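2-hydroxychromene-2-carboxylate isomerase (Pseudomonas putida, PDB 2IMF) catalyses the reversible glutathione-dependent isomerisation of 2-hydroxychromene-2-carboxylate to trans-o-hydroxybenzylidenepyruvate during naphthalene breakdown. Local coordinates at residues Met1-Tyr6 with Met171-Glu176. Numbering follows the deposited sequence. Where two conformers were deposited one is given.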
loop_
_atom_site.group_PDB
_atom_site.type_symbol
_atom_site.label_atom_id
_atom_site.label_comp_id
_atom_site.label_asym_id
_atom_site.label_seq_id
_atom_site.Cartn_x
_atom_site.Cartn_y
_atom_site.Cartn_z
ATOM N N MET A 1 -17.483 -16.803 -12.431
ATOM C CA MET A 1 -16.736 -15.500 -12.389
ATOM C C MET A 1 -15.239 -15.729 -12.337
ATOM O O MET A 1 -14.803 -16.578 -11.559
ATOM C CB MET A 1 -17.160 -14.786 -11.097
ATOM C CG MET A 1 -16.591 -13.402 -10.850
ATOM S SD MET A 1 -17.317 -12.683 -9.343
ATOM C CE MET A 1 -19.092 -12.940 -9.592
ATOM N N ILE A 2 -14.476 -14.957 -13.124
ATOM C CA ILE A 2 -13.006 -15.160 -13.276
ATOM C C ILE A 2 -12.174 -13.965 -12.843
ATOM O O ILE A 2 -12.395 -12.837 -13.294
ATOM C CB ILE A 2 -12.591 -15.482 -14.753
ATOM C CG1 ILE A 2 -13.195 -16.816 -15.221
ATOM C CG2 ILE A 2 -11.133 -15.655 -14.878
ATOM C CD1 ILE A 2 -13.159 -17.050 -16.751
ATOM N N VAL A 3 -11.170 -14.253 -12.019
ATOM C CA VAL A 3 -10.155 -13.220 -11.643
ATOM C C VAL A 3 -8.786 -13.656 -12.142
ATOM O O VAL A 3 -8.388 -14.818 -11.924
ATOM C CB VAL A 3 -10.160 -13.047 -10.132
ATOM C CG1 VAL A 3 -8.951 -12.281 -9.629
ATOM C CG2 VAL A 3 -11.473 -12.364 -9.729
ATOM N N ASP A 4 -8.059 -12.800 -12.822
ATOM C CA ASP A 4 -6.688 -13.056 -13.158
ATOM C C ASP A 4 -5.788 -12.599 -12.000
ATOM O O ASP A 4 -5.916 -11.465 -11.536
ATOM C CB ASP A 4 -6.350 -12.327 -14.450
ATOM C CG ASP A 4 -7.188 -12.838 -15.655
ATOM O OD1 ASP A 4 -7.707 -13.994 -15.622
ATOM O OD2 ASP A 4 -7.335 -12.087 -16.605
ATOM N N PHE A 5 -4.910 -13.481 -11.571
ATOM C CA PHE A 5 -3.991 -13.239 -10.451
ATOM C C PHE A 5 -2.587 -13.364 -10.892
ATOM O O PHE A 5 -2.164 -14.418 -11.402
ATOM C CB PHE A 5 -4.362 -14.261 -9.397
ATOM C CG PHE A 5 -3.470 -14.278 -8.167
ATOM C CD1 PHE A 5 -2.994 -13.108 -7.539
ATOM C CD2 PHE A 5 -3.212 -15.526 -7.551
ATOM C CE1 PHE A 5 -2.221 -13.166 -6.370
ATOM C CE2 PHE A 5 -2.418 -15.585 -6.373
ATOM C CZ PHE A 5 -1.893 -14.373 -5.824
ATOM N N TYR A 6 -1.830 -12.319 -10.595
ATOM C CA TYR A 6 -0.416 -12.248 -10.987
ATOM C C TYR A 6 0.421 -12.207 -9.727
ATOM O O TYR A 6 0.193 -11.380 -8.848
ATOM C CB TYR A 6 -0.126 -10.981 -11.780
ATOM C CG TYR A 6 -0.823 -10.973 -13.093
ATOM C CD1 TYR A 6 -2.214 -10.620 -13.226
ATOM C CD2 TYR A 6 -0.167 -11.444 -14.189
ATOM C CE1 TYR A 6 -2.850 -10.636 -14.461
ATOM C CE2 TYR A 6 -0.828 -11.504 -15.496
ATOM C CZ TYR A 6 -2.156 -11.078 -15.539
ATOM O OH TYR A 6 -2.831 -11.165 -16.794
ATOM N N MET A 171 -4.391 -8.194 -9.428
ATOM C CA MET A 171 -5.655 -8.930 -9.695
ATOM C C MET A 171 -6.417 -8.150 -10.739
ATOM O O MET A 171 -6.505 -6.906 -10.617
ATOM C CB MET A 171 -6.555 -9.145 -8.466
ATOM C CG MET A 171 -5.977 -10.126 -7.486
ATOM S SD MET A 171 -4.554 -9.658 -6.473
ATOM C CE MET A 171 -5.041 -8.083 -5.750
ATOM N N PHE A 172 -7.069 -8.828 -11.709
ATOM C CA PHE A 172 -7.970 -8.127 -12.667
ATOM C C PHE A 172 -9.300 -8.818 -12.562
ATOM O O PHE A 172 -9.379 -10.057 -12.541
ATOM C CB PHE A 172 -7.518 -8.251 -14.122
ATOM C CG PHE A 172 -6.291 -7.463 -14.520
ATOM C CD1 PHE A 172 -5.030 -7.932 -14.182
ATOM C CD2 PHE A 172 -6.419 -6.295 -15.233
ATOM C CE1 PHE A 172 -3.899 -7.232 -14.589
ATOM C CE2 PHE A 172 -5.305 -5.594 -15.646
ATOM C CZ PHE A 172 -4.068 -6.061 -15.340
ATOM N N LEU A 173 -10.320 -7.984 -12.699
ATOM C CA LEU A 173 -11.713 -8.417 -12.972
ATOM C C LEU A 173 -12.173 -7.514 -14.094
ATOM O O LEU A 173 -12.277 -6.279 -13.943
ATOM C CB LEU A 173 -12.561 -8.275 -11.759
ATOM C CG LEU A 173 -14.011 -8.666 -12.017
ATOM C CD1 LEU A 173 -14.097 -10.140 -12.392
ATOM C CD2 LEU A 173 -14.669 -8.448 -10.698
ATOM N N GLY A 174 -12.440 -8.080 -15.275
ATOM C CA GLY A 174 -12.904 -7.232 -16.342
ATOM C C GLY A 174 -11.782 -6.294 -16.693
ATOM O O GLY A 174 -10.635 -6.732 -16.889
ATOM N N ASP A 175 -12.069 -4.993 -16.786
ATOM C CA ASP A 175 -11.046 -3.989 -17.092
ATOM C C ASP A 175 -10.390 -3.354 -15.824
ATOM O O ASP A 175 -9.661 -2.376 -15.973
ATOM C CB ASP A 175 -11.652 -2.897 -17.983
ATOM C CG ASP A 175 -12.016 -3.450 -19.372
ATOM O OD1 ASP A 175 -11.079 -3.911 -20.080
ATOM O OD2 ASP A 175 -13.196 -3.336 -19.716
ATOM N N GLU A 176 -10.790 -3.841 -14.665
ATOM C CA GLU A 176 -10.288 -3.204 -13.392
ATOM C C GLU A 176 -9.169 -4.068 -12.908
ATOM O O GLU A 176 -9.217 -5.315 -12.851
ATOM C CB GLU A 176 -11.344 -3.190 -12.317
ATOM C CG GLU A 176 -12.357 -2.062 -12.611
ATOM C CD GLU A 176 -13.417 -1.981 -11.566
ATOM O OE1 GLU A 176 -14.177 -2.910 -11.335
ATOM O OE2 GLU A 176 -13.490 -0.902 -10.925
HETATM O O HOH W 1 -12.203 -11.099 -15.251
HETATM O O HOH W 2 -11.301 -11.017 -15.964
#
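Asp4 and Phe172 form an antiparallel hydrogen-bonded pair: Asp4 N gives its hydrogen to Phe172 O at 3.1 Å, and Phe172 N returns one to Asp4 O at 2.9 Å. The short strands run at 159° to each other, and Phe5 and Met171 make the next, non-hydrogen-bonded pair. Toward the hairpin, a water modelled at two close, alternative positions carries the contact past the last direct backbone bond: in one it donates to Ile2 O at 2.6 Å and accepts from Gly174 N, while from the other its bond to Ile2 O is weak. A Leu173 methyl, CD1, rests against the same Ile2 O at 3.3 Å.

Aromatic and charged groups share the face of Asp4, Tyr6 and Phe172. Tyr6 has CG beside its backbone N (chi1 -66°), which swings the ring toward Phe172 until Tyr6 CE1 meets Phe172 CD1 at 3.5 Å; the rings cross obliquely, planes at 71°. Arg163 ties the group together, hydrogen-bonded to Tyr6 OH, salt-bridged to Asp4 OD2 and in cation-pi contact with Phe172. Cutting the Tyr6 side chain back to an alanine is likely to leave a gap beside the Phe172 ring and take from Arg163 its hydroxyl partner.

Apolar packing fills the other face. The bent chain of Met171 runs alongside Phe5, its SD 3.9 Å from Phe5 CD1, an oblique Met-aromatic contact. Val3 CG1 reaches Met171 CB at 4.1 Å. Helices 12-28 and 184-198 cover this side.

Leu173 then leads through a type II' turn to Glu176 and strand 176-179. Strand 2-7, parallel to 31-36 and antiparallel to 170-173, thus joins the beta-alpha-beta and beta-beta-alpha halves of the thioredoxin fold, whose glutathione-binding Val168 precedes the 170-173 strand.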